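PDB 3I8B: xylulose kinase from Bifidobacterium adolescentis ATCC 15703, which probably phosphorylates D-xylulose at the expense of ATP, giving D-xylulose 5-phosphate and ADP. Local coordinates for residues T5-T14 and L62-Q73; Q15-D23 and A51-L62. All coordinates share one frame; numbering follows the deposited sequence.

Interaction 1 (T5-T14 and L62-Q73); sequences TLVAGVDTST and LDDVSALAVGGQ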
ATOM      1  N   THR A   5     -27.712 -12.430   5.981  1.00 12.64           N
ATOM      2  CA  THR A   5     -26.819 -11.402   6.514  1.00 14.99           C
ATOM      3  C   THR A   5     -25.806 -10.943   5.464  1.00  9.61           C
ATOM      4  O   THR A   5     -25.078 -11.747   4.895  1.00  8.81           O
ATOM      5  CB  THR A   5     -26.092 -11.909   7.755  1.00 12.82           C
ATOM      6  OG1 THR A   5     -27.056 -12.475   8.645  1.00 10.72           O
ATOM      7  CG2 THR A   5     -25.356 -10.750   8.485  1.00 11.67           C
ATOM      8  N   LEU A   6     -25.790  -9.639   5.213  1.00  9.43           N
ATOM      9  CA  LEU A   6     -24.949  -9.052   4.187  1.00 10.11           C
ATOM     10  C   LEU A   6     -23.978  -8.071   4.837  1.00 12.78           C
ATOM     11  O   LEU A   6     -24.306  -7.444   5.844  1.00  9.93           O
ATOM     12  CB  LEU A   6     -25.817  -8.295   3.181  1.00 10.20           C
ATOM     13  CG  LEU A   6     -26.790  -9.098   2.306  1.00 13.80           C
ATOM     14  CD1 LEU A   6     -27.568  -8.158   1.376  1.00 11.81           C
ATOM     15  CD2 LEU A   6     -26.030 -10.154   1.494  1.00 14.06           C
ATOM     16  N   VAL A   7     -22.788  -7.958   4.260  1.00 11.11           N
ATOM     17  CA  VAL A   7     -21.858  -6.885   4.587  1.00 12.63           C
ATOM     18  C   VAL A   7     -21.504  -6.157   3.290  1.00 14.01           C
ATOM     19  O   VAL A   7     -21.897  -6.580   2.184  1.00 12.68           O
ATOM     20  CB  VAL A   7     -20.550  -7.390   5.275  1.00  9.80           C
ATOM     21  CG1 VAL A   7     -20.849  -8.022   6.633  1.00 11.74           C
ATOM     22  CG2 VAL A   7     -19.819  -8.359   4.383  1.00 11.46           C
ATOM     23  N   ALA A   8     -20.763  -5.063   3.418  1.00  9.99           N
ATOM     24  CA  ALA A   8     -20.353  -4.311   2.242  1.00 10.01           C
ATOM     25  C   ALA A   8     -18.888  -3.958   2.378  1.00  9.33           C
ATOM     26  O   ALA A   8     -18.452  -3.459   3.419  1.00  8.87           O
ATOM     27  CB  ALA A   8     -21.193  -3.063   2.088  1.00  9.44           C
ATOM     28  N   GLY A   9     -18.126  -4.261   1.337  1.00  8.61           N
ATOM     29  CA  GLY A   9     -16.731  -3.875   1.269  1.00  8.92           C
ATOM     30  C   GLY A   9     -16.650  -2.716   0.303  1.00  9.49           C
ATOM     31  O   GLY A   9     -17.107  -2.810  -0.848  1.00  8.72           O
ATOM     32  N   VAL A  10     -16.107  -1.604   0.783  1.00  9.57           N
ATOM     33  CA  VAL A  10     -15.906  -0.432  -0.053  1.00  9.35           C
ATOM     34  C   VAL A  10     -14.427  -0.316  -0.373  1.00 12.33           C
ATOM     35  O   VAL A  10     -13.569  -0.465   0.515  1.00  9.58           O
ATOM     36  CB  VAL A  10     -16.393   0.865   0.632  1.00  8.83           C
ATOM     37  CG1 VAL A  10     -16.226   2.047  -0.298  1.00  8.09           C
ATOM     38  CG2 VAL A  10     -17.851   0.732   1.060  1.00  9.87           C
ATOM     39  N   ASP A  11     -14.139  -0.074  -1.650  1.00  9.29           N
ATOM     40  CA  ASP A  11     -12.785   0.150  -2.122  1.00 12.47           C
ATOM     41  C   ASP A  11     -12.707   1.543  -2.762  1.00 11.36           C
ATOM     42  O   ASP A  11     -13.133   1.749  -3.899  1.00 10.41           O
ATOM     43  CB  ASP A  11     -12.394  -0.940  -3.117  1.00 12.12           C
ATOM     44  CG  ASP A  11     -11.106  -0.629  -3.862  1.00 16.79           C
ATOM     45  OD1 ASP A  11     -10.385   0.314  -3.472  1.00 17.07           O
ATOM     46  OD2 ASP A  11     -10.808  -1.344  -4.844  1.00 19.98           O
ATOM     47  N   THR A  12     -12.215   2.515  -2.007  1.00  8.10           N
ATOM     48  CA  THR A  12     -12.032   3.845  -2.577  1.00  9.71           C
ATOM     49  C   THR A  12     -10.557   3.997  -2.987  1.00 11.33           C
ATOM     50  O   THR A  12      -9.677   4.193  -2.154  1.00  8.67           O
ATOM     51  CB  THR A  12     -12.527   4.943  -1.616  1.00  8.25           C
ATOM     52  OG1 THR A  12     -12.446   6.220  -2.252  1.00 10.70           O
ATOM     53  CG2 THR A  12     -11.718   4.958  -0.299  1.00 11.73           C
ATOM     54  N   SER A  13     -10.297   3.844  -4.279  1.00 11.60           N
ATOM     55  CA  SER A  13      -8.940   3.891  -4.808  1.00  9.02           C
ATOM     56  C   SER A  13      -8.720   5.231  -5.490  1.00 10.87           C
ATOM     57  O   SER A  13      -9.638   6.037  -5.589  1.00 10.53           O
ATOM     58  CB  SER A  13      -8.728   2.765  -5.825  1.00 11.79           C
ATOM     59  OG  SER A  13      -9.552   2.968  -6.979  1.00 15.85           O
ATOM     60  N   THR A  14      -7.499   5.482  -5.962  1.00 10.77           N
ATOM     61  CA  THR A  14      -7.241   6.720  -6.671  1.00  8.77           C
ATOM     62  C   THR A  14      -8.257   6.903  -7.801  1.00 10.29           C
ATOM     63  O   THR A  14      -8.854   7.975  -7.959  1.00 10.11           O
ATOM     64  CB  THR A  14      -5.799   6.754  -7.195  1.00 13.09           C
ATOM     65  OG1 THR A  14      -4.904   6.524  -6.096  1.00 12.38           O
ATOM     66  CG2 THR A  14      -5.491   8.099  -7.831  1.00 12.85           C
ATOM     67  N   LEU A  62     -27.681   0.117   0.490  1.00 13.02           N
ATOM     68  CA  LEU A  62     -27.114  -0.645   1.589  1.00  9.63           C
ATOM     69  C   LEU A  62     -28.108  -0.776   2.759  1.00 11.50           C
ATOM     70  O   LEU A  62     -27.704  -0.991   3.902  1.00 12.20           O
ATOM     71  CB  LEU A  62     -25.841   0.045   2.090  1.00  9.79           C
ATOM     72  CG  LEU A  62     -24.784   0.433   1.055  1.00  9.08           C
ATOM     73  CD1 LEU A  62     -23.665   1.262   1.675  1.00 11.62           C
ATOM     74  CD2 LEU A  62     -24.235  -0.820   0.399  1.00  7.66           C
ATOM     75  N   ASP A  63     -29.396  -0.635   2.476  1.00 11.39           N
ATOM     76  CA  ASP A  63     -30.412  -0.672   3.525  1.00 11.51           C
ATOM     77  C   ASP A  63     -30.442  -2.032   4.226  1.00 11.40           C
ATOM     78  O   ASP A  63     -30.876  -2.128   5.370  1.00 10.67           O
ATOM     79  CB  ASP A  63     -31.803  -0.408   2.958  1.00 13.00           C
ATOM     80  CG  ASP A  63     -31.976   0.995   2.431  1.00 16.74           C
ATOM     81  OD1 ASP A  63     -31.182   1.907   2.783  1.00 16.95           O
ATOM     82  OD2 ASP A  63     -32.946   1.182   1.664  1.00 16.61           O
ATOM     83  N   ASP A  64     -29.996  -3.074   3.529  1.00  9.81           N
ATOM     84  CA  ASP A  64     -30.004  -4.425   4.082  1.00 10.84           C
ATOM     85  C   ASP A  64     -28.626  -4.889   4.555  1.00 11.70           C
ATOM     86  O   ASP A  64     -28.382  -6.091   4.697  1.00 10.42           O
ATOM     87  CB  ASP A  64     -30.562  -5.416   3.054  1.00 14.38           C
ATOM     88  CG  ASP A  64     -29.818  -5.366   1.712  1.00 14.08           C
ATOM     89  OD1 ASP A  64     -28.897  -4.533   1.548  1.00 13.63           O
ATOM     90  OD2 ASP A  64     -30.169  -6.156   0.807  1.00 12.30           O
ATOM     91  N   VAL A  65     -27.731  -3.938   4.812  1.00  9.87           N
ATOM     92  CA  VAL A  65     -26.356  -4.276   5.151  1.00  9.78           C
ATOM     93  C   VAL A  65     -26.075  -4.080   6.648  1.00 11.37           C
ATOM     94  O   VAL A  65     -26.430  -3.048   7.220  1.00 10.31           O
ATOM     95  CB  VAL A  65     -25.365  -3.475   4.267  1.00 13.08           C
ATOM     96  CG1 VAL A  65     -23.941  -3.693   4.709  1.00  8.84           C
ATOM     97  CG2 VAL A  65     -25.552  -3.869   2.793  1.00 12.09           C
ATOM     98  N   SER A  66     -25.426  -5.082   7.252  1.00 11.35           N
ATOM     99  CA  SER A  66     -25.190  -5.171   8.701  1.00 13.07           C
ATOM    100  C   SER A  66     -23.810  -4.687   9.187  1.00 10.34           C
ATOM    101  O   SER A  66     -23.630  -4.372  10.365  1.00  9.36           O
ATOM    102  CB  SER A  66     -25.405  -6.615   9.158  1.00 12.33           C
ATOM    103  OG  SER A  66     -26.775  -6.966   9.082  1.00 10.30           O
ATOM    104  N   ALA A  67     -22.832  -4.645   8.290  1.00 12.55           N
ATOM    105  CA  ALA A  67     -21.526  -4.074   8.625  1.00 11.28           C
ATOM    106  C   ALA A  67     -20.846  -3.646   7.340  1.00 10.36           C
ATOM    107  O   ALA A  67     -21.098  -4.223   6.287  1.00  8.48           O
ATOM    108  CB  ALA A  67     -20.667  -5.082   9.372  1.00  8.71           C
ATOM    109  N   LEU A  68     -19.985  -2.628   7.438  1.00 10.44           N
ATOM    110  CA  LEU A  68     -19.317  -2.070   6.275  1.00  9.95           C
ATOM    111  C   LEU A  68     -17.883  -1.670   6.648  1.00 10.06           C
ATOM    112  O   LEU A  68     -17.633  -1.211   7.770  1.00  8.83           O
ATOM    113  CB  LEU A  68     -20.105  -0.854   5.776  1.00 10.34           C
ATOM    114  CG  LEU A  68     -19.579  -0.019   4.608  1.00  9.70           C
ATOM    115  CD1 LEU A  68     -20.766   0.613   3.883  1.00 10.78           C
ATOM    116  CD2 LEU A  68     -18.576   1.067   5.034  1.00  8.68           C
ATOM    117  N   ALA A  69     -16.956  -1.869   5.711  1.00 10.98           N
ATOM    118  CA  ALA A  69     -15.563  -1.437   5.867  1.00 11.64           C
ATOM    119  C   ALA A  69     -15.068  -0.758   4.605  1.00 12.09           C
ATOM    120  O   ALA A  69     -15.424  -1.157   3.491  1.00 10.69           O
ATOM    121  CB  ALA A  69     -14.660  -2.613   6.184  1.00  7.77           C
ATOM    122  N   VAL A  70     -14.226   0.256   4.778  1.00 10.23           N
ATOM    123  CA  VAL A  70     -13.650   0.958   3.642  1.00  8.32           C
ATOM    124  C   VAL A  70     -12.156   0.671   3.527  1.00  8.41           C
ATOM    125  O   VAL A  70     -11.388   0.926   4.453  1.00  8.20           O
ATOM    126  CB  VAL A  70     -13.857   2.466   3.761  1.00  7.21           C
ATOM    127  CG1 VAL A  70     -13.264   3.178   2.559  1.00  7.32           C
ATOM    128  CG2 VAL A  70     -15.325   2.776   3.907  1.00  6.57           C
ATOM    129  N   GLY A  71     -11.751   0.111   2.393  1.00  8.50           N
ATOM    130  CA  GLY A  71     -10.344  -0.015   2.069  1.00  7.77           C
ATOM    131  C   GLY A  71      -9.999   1.195   1.218  1.00 10.06           C
ATOM    132  O   GLY A  71     -10.764   1.545   0.323  1.00  9.47           O
ATOM    133  N   GLY A  72      -8.871   1.847   1.495  1.00  8.42           N
ATOM    134  CA  GLY A  72      -8.550   3.083   0.813  1.00  9.76           C
ATOM    135  C   GLY A  72      -7.137   3.174   0.264  1.00  8.56           C
ATOM    136  O   GLY A  72      -6.204   2.534   0.778  1.00  9.50           O
ATOM    137  N   GLN A  73      -6.973   3.979  -0.780  1.00  7.68           N
ATOM    138  CA  GLN A  73      -5.625   4.327  -1.234  1.00 12.51           C
ATOM    139  C   GLN A  73      -4.852   4.872  -0.021  1.00 10.13           C
ATOM    140  O   GLN A  73      -5.391   5.659   0.751  1.00  8.77           O
ATOM    141  CB  GLN A  73      -5.680   5.365  -2.364  1.00  9.94           C
ATOM    142  CG  GLN A  73      -6.630   6.530  -2.108  1.00  8.68           C
ATOM    143  CD  GLN A  73      -6.522   7.612  -3.172  1.00 13.66           C
ATOM    144  OE1 GLN A  73      -5.423   7.948  -3.618  1.00 11.98           O
ATOM    145  NE2 GLN A  73      -7.662   8.161  -3.588  1.00 11.43           N
TER
HETATM  146  O   HOH W   1     -27.571  -7.944   6.673  1.00  9.33           O
HETATM  147  O   HOH W   2     -10.047   7.787  -2.118  1.00  8.99           O
HETATM  148  O   HOH W   3      -8.594  10.027  -6.130  1.00 10.82           O
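Strands 6-12 and 67-72 run parallel, 21° between their directions, and from the S66 N to L6 O bond to the Q73 N to T12 O bond their backbones alternate as donor and acceptor, with V10 held through both its N and its O: its N binds A69 O and its O takes G71 N at 2.7 Å. These are neighbouring strands of the mixed five-stranded sheet of the N-terminal domain, whose order 3-2-1-4-5 is that of the actin-like ATPase fold. A8, V10 and T12 share one face with L68 and V70. V10 CG2 lies against L68 CG at 4.0 Å, while T12 CG2, wedged between its own backbone N and carbonyl carbon (chi1 -175° puts OG1 opposite N), meets V70 CG1 at 3.7 Å; helix 167-175 packs on L68 and V70. On the other face D11, predicted to be important for activity, stands opposite side-chain-less G71. At the N-terminal end a water accepts from L6 N, donates to D64 O and reaches S66 OG, while the D64 carboxylate, paired with R31, rests its OD2 3.3 Å from L6 CD1. At the far end Q73 NE2 gives hydrogen bonds to two waters, one of them also bonded to T12 OG1. T14 OG1, which also bonds W93 NE1, donates to Q73 OE1 at 2.9 Å from well above the amide plane, 69° out of it.

Interaction 2 (Q15-D23 and A51-L62); sequences QSCKVRVTD and AFQEAAEQAGGL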
ATOM      1  N   GLN A  15      -8.494   5.838  -8.559  1.00  8.72           N
ATOM      2  CA  GLN A  15      -9.258   5.965  -9.793  1.00 16.96           C
ATOM      3  C   GLN A  15     -10.771   5.906  -9.665  1.00 15.44           C
ATOM      4  O   GLN A  15     -11.478   6.526 -10.469  1.00 14.06           O
ATOM      5  CB  GLN A  15      -8.764   4.960 -10.833  1.00 19.29           C
ATOM      6  CG  GLN A  15      -7.451   5.394 -11.453  1.00 19.70           C
ATOM      7  CD  GLN A  15      -6.767   4.278 -12.213  1.00 39.81           C
ATOM      8  OE1 GLN A  15      -6.562   4.372 -13.427  1.00 49.96           O
ATOM      9  NE2 GLN A  15      -6.409   3.211 -11.506  1.00 40.49           N
ATOM     10  N   SER A  16     -11.264   5.200  -8.648  1.00 13.28           N
ATOM     11  CA  SER A  16     -12.693   4.969  -8.535  1.00 11.90           C
ATOM     12  C   SER A  16     -13.125   4.483  -7.146  1.00 12.36           C
ATOM     13  O   SER A  16     -12.298   4.159  -6.291  1.00 10.29           O
ATOM     14  CB  SER A  16     -13.126   3.924  -9.570  1.00 16.92           C
ATOM     15  OG  SER A  16     -12.668   2.629  -9.201  1.00 18.77           O
ATOM     16  N   CYS A  17     -14.441   4.428  -6.951  1.00 10.54           N
ATOM     17  CA  CYS A  17     -15.016   3.814  -5.776  1.00 10.87           C
ATOM     18  C   CYS A  17     -15.775   2.544  -6.182  1.00 10.57           C
ATOM     19  O   CYS A  17     -16.563   2.561  -7.114  1.00 11.55           O
ATOM     20  CB  CYS A  17     -15.961   4.783  -5.078  1.00  8.92           C
ATOM     21  SG  CYS A  17     -16.325   4.304  -3.366  1.00 12.17           S
ATOM     22  N   LYS A  18     -15.534   1.449  -5.478  1.00 13.71           N
ATOM     23  CA  LYS A  18     -16.284   0.216  -5.721  1.00 11.92           C
ATOM     24  C   LYS A  18     -17.033  -0.158  -4.458  1.00 10.89           C
ATOM     25  O   LYS A  18     -16.520   0.042  -3.354  1.00 10.53           O
ATOM     26  CB  LYS A  18     -15.347  -0.912  -6.132  1.00 11.00           C
ATOM     27  CG  LYS A  18     -14.738  -0.698  -7.514  1.00 15.15           C
ATOM     28  CD  LYS A  18     -13.524  -1.563  -7.709  1.00 13.88           C
ATOM     29  CE  LYS A  18     -12.973  -1.402  -9.119  1.00 18.33           C
ATOM     30  NZ  LYS A  18     -11.615  -2.003  -9.161  1.00 19.68           N
ATOM     31  N   VAL A  19     -18.247  -0.683  -4.616  1.00  9.83           N
ATOM     32  CA  VAL A  19     -19.034  -1.153  -3.473  1.00  8.22           C
ATOM     33  C   VAL A  19     -19.462  -2.600  -3.698  1.00 10.61           C
ATOM     34  O   VAL A  19     -20.203  -2.903  -4.633  1.00 13.26           O
ATOM     35  CB  VAL A  19     -20.285  -0.289  -3.230  1.00 10.41           C
ATOM     36  CG1 VAL A  19     -21.123  -0.890  -2.109  1.00  9.03           C
ATOM     37  CG2 VAL A  19     -19.898   1.151  -2.884  1.00  7.25           C
ATOM     38  N   ARG A  20     -18.978  -3.500  -2.856  1.00  9.87           N
ATOM     39  CA  ARG A  20     -19.295  -4.906  -3.012  1.00 10.04           C
ATOM     40  C   ARG A  20     -20.190  -5.428  -1.881  1.00 10.80           C
ATOM     41  O   ARG A  20     -19.722  -5.800  -0.798  1.00  8.84           O
ATOM     42  CB  ARG A  20     -18.018  -5.725  -3.101  1.00 10.16           C
ATOM     43  CG  ARG A  20     -18.217  -7.149  -3.614  1.00 11.15           C
ATOM     44  CD  ARG A  20     -16.921  -7.891  -3.402  1.00 13.59           C
ATOM     45  NE  ARG A  20     -16.810  -9.188  -4.060  1.00 16.94           N
ATOM     46  CZ  ARG A  20     -17.176 -10.345  -3.516  1.00 16.65           C
ATOM     47  NH1 ARG A  20     -17.744 -10.371  -2.317  1.00 16.53           N
ATOM     48  NH2 ARG A  20     -16.988 -11.476  -4.183  1.00 14.80           N
ATOM     49  N   VAL A  21     -21.489  -5.456  -2.133  1.00 12.10           N
ATOM     50  CA  VAL A  21     -22.401  -6.043  -1.162  1.00 10.61           C
ATOM     51  C   VAL A  21     -22.174  -7.553  -1.172  1.00 11.43           C
ATOM     52  O   VAL A  21     -22.246  -8.204  -2.226  1.00 13.14           O
ATOM     53  CB  VAL A  21     -23.856  -5.687  -1.477  1.00 12.98           C
ATOM     54  CG1 VAL A  21     -24.792  -6.304  -0.437  1.00 11.64           C
ATOM     55  CG2 VAL A  21     -24.026  -4.167  -1.543  1.00 11.15           C
ATOM     56  N   THR A  22     -21.867  -8.126  -0.016  1.00 10.69           N
ATOM     57  CA  THR A  22     -21.459  -9.523  -0.033  1.00 12.67           C
ATOM     58  C   THR A  22     -22.038 -10.355   1.101  1.00 12.92           C
ATOM     59  O   THR A  22     -22.371  -9.837   2.171  1.00 11.64           O
ATOM     60  CB  THR A  22     -19.892  -9.687  -0.163  1.00 15.13           C
ATOM     61  OG1 THR A  22     -19.328 -10.359   0.965  1.00 15.09           O
ATOM     62  CG2 THR A  22     -19.216  -8.381  -0.362  1.00  8.59           C
ATOM     63  N   ASP A  23     -22.158 -11.654   0.846  1.00 13.67           N
ATOM     64  CA  ASP A  23     -22.676 -12.598   1.831  1.00 11.43           C
ATOM     65  C   ASP A  23     -21.683 -12.755   2.979  1.00 14.13           C
ATOM     66  O   ASP A  23     -20.529 -13.129   2.764  1.00 14.68           O
ATOM     67  CB  ASP A  23     -22.931 -13.938   1.149  1.00 15.46           C
ATOM     68  CG  ASP A  23     -23.605 -14.938   2.060  1.00 15.17           C
ATOM     69  OD1 ASP A  23     -22.947 -15.433   2.992  1.00 14.12           O
ATOM     70  OD2 ASP A  23     -24.792 -15.225   1.835  1.00 16.19           O
ATOM     71  N   ALA A  51     -18.622   9.834  -5.632  1.00 12.42           N
ATOM     72  CA  ALA A  51     -18.366   8.532  -6.227  1.00 12.43           C
ATOM     73  C   ALA A  51     -18.896   7.403  -5.340  1.00 12.62           C
ATOM     74  O   ALA A  51     -19.502   6.453  -5.843  1.00  8.95           O
ATOM     75  CB  ALA A  51     -16.883   8.341  -6.520  1.00 10.40           C
ATOM     76  N   PHE A  52     -18.672   7.492  -4.030  1.00  9.05           N
ATOM     77  CA  PHE A  52     -19.225   6.481  -3.130  1.00 11.26           C
ATOM     78  C   PHE A  52     -20.747   6.377  -3.244  1.00 10.33           C
ATOM     79  O   PHE A  52     -21.301   5.286  -3.313  1.00 12.79           O
ATOM     80  CB  PHE A  52     -18.863   6.734  -1.663  1.00  9.61           C
ATOM     81  CG  PHE A  52     -19.678   5.912  -0.710  1.00 10.33           C
ATOM     82  CD1 PHE A  52     -19.410   4.558  -0.536  1.00  6.72           C
ATOM     83  CD2 PHE A  52     -20.728   6.485  -0.001  1.00  8.34           C
ATOM     84  CE1 PHE A  52     -20.175   3.790   0.332  1.00  7.82           C
ATOM     85  CE2 PHE A  52     -21.489   5.725   0.858  1.00  9.24           C
ATOM     86  CZ  PHE A  52     -21.210   4.373   1.031  1.00  5.94           C
ATOM     87  N   GLN A  53     -21.407   7.525  -3.240  1.00  9.77           N
ATOM     88  CA  GLN A  53     -22.850   7.573  -3.296  1.00 13.50           C
ATOM     89  C   GLN A  53     -23.374   6.936  -4.579  1.00 14.18           C
ATOM     90  O   GLN A  53     -24.314   6.163  -4.532  1.00 11.61           O
ATOM     91  CB  GLN A  53     -23.327   9.016  -3.223  1.00 15.10           C
ATOM     92  CG  GLN A  53     -23.625   9.507  -1.820  1.00 21.47           C
ATOM     93  CD  GLN A  53     -24.953  10.248  -1.764  1.00 34.75           C
ATOM     94  OE1 GLN A  53     -25.275  11.071  -2.640  1.00 33.13           O
ATOM     95  NE2 GLN A  53     -25.737   9.952  -0.740  1.00 28.98           N
ATOM     96  N   GLU A  54     -22.746   7.267  -5.709  1.00 12.33           N
ATOM     97  CA  GLU A  54     -23.172   6.761  -7.011  1.00 15.44           C
ATOM     98  C   GLU A  54     -22.884   5.267  -7.111  1.00 13.79           C
ATOM     99  O   GLU A  54     -23.685   4.500  -7.647  1.00 13.66           O
ATOM    100  CB  GLU A  54     -22.467   7.531  -8.141  1.00 12.78           C
ATOM    101  CG  GLU A  54     -22.718   6.974  -9.548  1.00 17.05           C
ATOM    102  CD  GLU A  54     -21.716   7.490 -10.579  1.00 27.37           C
ATOM    103  OE1 GLU A  54     -21.236   8.647 -10.426  1.00 27.90           O
ATOM    104  OE2 GLU A  54     -21.417   6.737 -11.542  1.00 22.26           O
ATOM    105  N   ALA A  55     -21.743   4.856  -6.566  1.00 13.48           N
ATOM    106  CA  ALA A  55     -21.349   3.452  -6.531  1.00  9.98           C
ATOM    107  C   ALA A  55     -22.311   2.632  -5.691  1.00 12.28           C
ATOM    108  O   ALA A  55     -22.723   1.538  -6.101  1.00 12.75           O
ATOM    109  CB  ALA A  55     -19.928   3.307  -5.980  1.00 11.08           C
ATOM    110  N   ALA A  56     -22.652   3.146  -4.507  1.00 12.01           N
ATOM    111  CA  ALA A  56     -23.577   2.448  -3.602  1.00 12.40           C
ATOM    112  C   ALA A  56     -24.992   2.316  -4.193  1.00 12.17           C
ATOM    113  O   ALA A  56     -25.657   1.290  -4.028  1.00 11.92           O
ATOM    114  CB  ALA A  56     -23.634   3.155  -2.245  1.00 13.37           C
ATOM    115  N   GLU A  57     -25.451   3.371  -4.860  1.00 12.39           N
ATOM    116  CA  GLU A  57     -26.737   3.352  -5.546  1.00 13.97           C
ATOM    117  C   GLU A  57     -26.746   2.294  -6.648  1.00 15.29           C
ATOM    118  O   GLU A  57     -27.714   1.552  -6.797  1.00 12.57           O
ATOM    119  CB  GLU A  57     -27.055   4.736  -6.128  1.00 17.89           C
ATOM    120  CG  GLU A  57     -27.614   5.714  -5.106  1.00 14.97           C
ATOM    121  CD  GLU A  57     -28.917   5.208  -4.488  1.00 24.70           C
ATOM    122  OE1 GLU A  57     -29.964   5.214  -5.178  1.00 26.37           O
ATOM    123  OE2 GLU A  57     -28.901   4.802  -3.310  1.00 20.44           O
ATOM    124  N   GLN A  58     -25.669   2.236  -7.425  1.00 10.68           N
ATOM    125  CA  GLN A  58     -25.543   1.238  -8.479  1.00 15.26           C
ATOM    126  C   GLN A  58     -25.553  -0.174  -7.900  1.00 15.35           C
ATOM    127  O   GLN A  58     -26.022  -1.115  -8.544  1.00 11.98           O
ATOM    128  CB  GLN A  58     -24.275   1.461  -9.320  1.00 16.52           C
ATOM    129  CG  GLN A  58     -24.214   0.523 -10.529  1.00 17.01           C
ATOM    130  CD  GLN A  58     -23.034   0.777 -11.440  1.00 20.53           C
ATOM    131  OE1 GLN A  58     -23.205   1.118 -12.611  1.00 27.18           O
ATOM    132  NE2 GLN A  58     -21.833   0.601 -10.917  1.00 14.29           N
ATOM    133  N   ALA A  59     -25.036  -0.307  -6.680  1.00 13.42           N
ATOM    134  CA  ALA A  59     -25.020  -1.587  -5.980  1.00 15.19           C
ATOM    135  C   ALA A  59     -26.351  -1.863  -5.275  1.00 13.26           C
ATOM    136  O   ALA A  59     -26.443  -2.793  -4.483  1.00 14.15           O
ATOM    137  CB  ALA A  59     -23.870  -1.633  -4.962  1.00 12.48           C
ATOM    138  N   GLY A  60     -27.359  -1.042  -5.551  1.00 13.34           N
ATOM    139  CA  GLY A  60     -28.699  -1.261  -5.028  1.00 16.49           C
ATOM    140  C   GLY A  60     -28.913  -0.790  -3.597  1.00 13.38           C
ATOM    141  O   GLY A  60     -29.819  -1.260  -2.903  1.00 12.62           O
ATOM    142  N   GLY A  61     -28.088   0.150  -3.146  1.00 11.56           N
ATOM    143  CA  GLY A  61     -28.228   0.659  -1.792  1.00 10.46           C
ATOM    144  C   GLY A  61     -27.677  -0.311  -0.772  1.00 12.24           C
ATOM    145  O   GLY A  61     -27.260  -1.420  -1.121  1.00 11.56           O
ATOM    146  N   LEU A  62     -27.681   0.117   0.490  1.00 13.02           N
ATOM    147  CA  LEU A  62     -27.114  -0.645   1.589  1.00  9.63           C
ATOM    148  C   LEU A  62     -28.108  -0.776   2.759  1.00 11.50           C
ATOM    149  O   LEU A  62     -27.704  -0.991   3.902  1.00 12.20           O
ATOM    150  CB  LEU A  62     -25.841   0.045   2.090  1.00  9.79           C
ATOM    151  CG  LEU A  62     -24.784   0.433   1.055  1.00  9.08           C
ATOM    152  CD1 LEU A  62     -23.665   1.262   1.675  1.00 11.62           C
ATOM    153  CD2 LEU A  62     -24.235  -0.820   0.399  1.00  7.66           C
TER
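One face of the N-terminal domain's central sheet is packed here by helix 46-58, and C17, V19 and V21, alternate residues of strand 16-23, all point toward it. No hydrogen bond crosses between 15-23 and 51-62; the contact is apolar, with small alanines bringing the axis of helical residues 51-58 to 7.3 Å from that of strand 16-23. C17 CB meets A51 CB at 3.9 Å. C17 SG, swung opposite the backbone N (chi1 -162°), lies 3.6 Å from F52 CA and beside the F52 ring at its edge, 87° off the ring normal, in a sulfur-aromatic contact. The A56 methyl sits over one face of the same ring, offset toward the rim. Strand 16-23 and residues 51-58 run in roughly the same direction, 34° apart, as adjacent sheet and helix layers of the alpha/beta actin-like ATPase fold. V19 forks at the middle: CG2 enters between A55 CB, 3.8 Å away, and A56, also approaching F52 CD1, whereas CG1 reaches A59 CB and L62 CD2, the latter at 4.0 Å. An alanine in place of V19 would lose both branches and is likely to open a gap between A55, A59 and L62. At the C-terminal end of the helix a Schellman motif, G61 N to A56 O and G60 N to E57 O, closes the last turn, with G60 at positive phi. The chain then brings L62 back against V19 and V21 of the strand. R31 binds the carbonyl oxygens of A59 and G61, while V21 CG2 packs 3.9 Å from L62 CD2.

Overall arrangement
Both interactions belong to one sheet: strand 6-12 of interaction 1 and strand 16-23 of interaction 2 are antiparallel neighbours, joined by probable hydrogen bonds from T22 N to V7 O (2.7 Å) and from R20 N to G9 O (2.8 Å). The centres of the two interactions lie about 8 Å apart. Helix 46-58 leads into strand 65-72, and L62, at the turn between them, serves both contacts. Interaction 1 lies at the predicted active site: it holds D11, and the Q73 side chain is about 4 Å from that of D274, the predicted proton acceptor. Interaction 2 stands further back, the C17 side chain being about 7 Å from that of D11 and about 12 Å from that of D274.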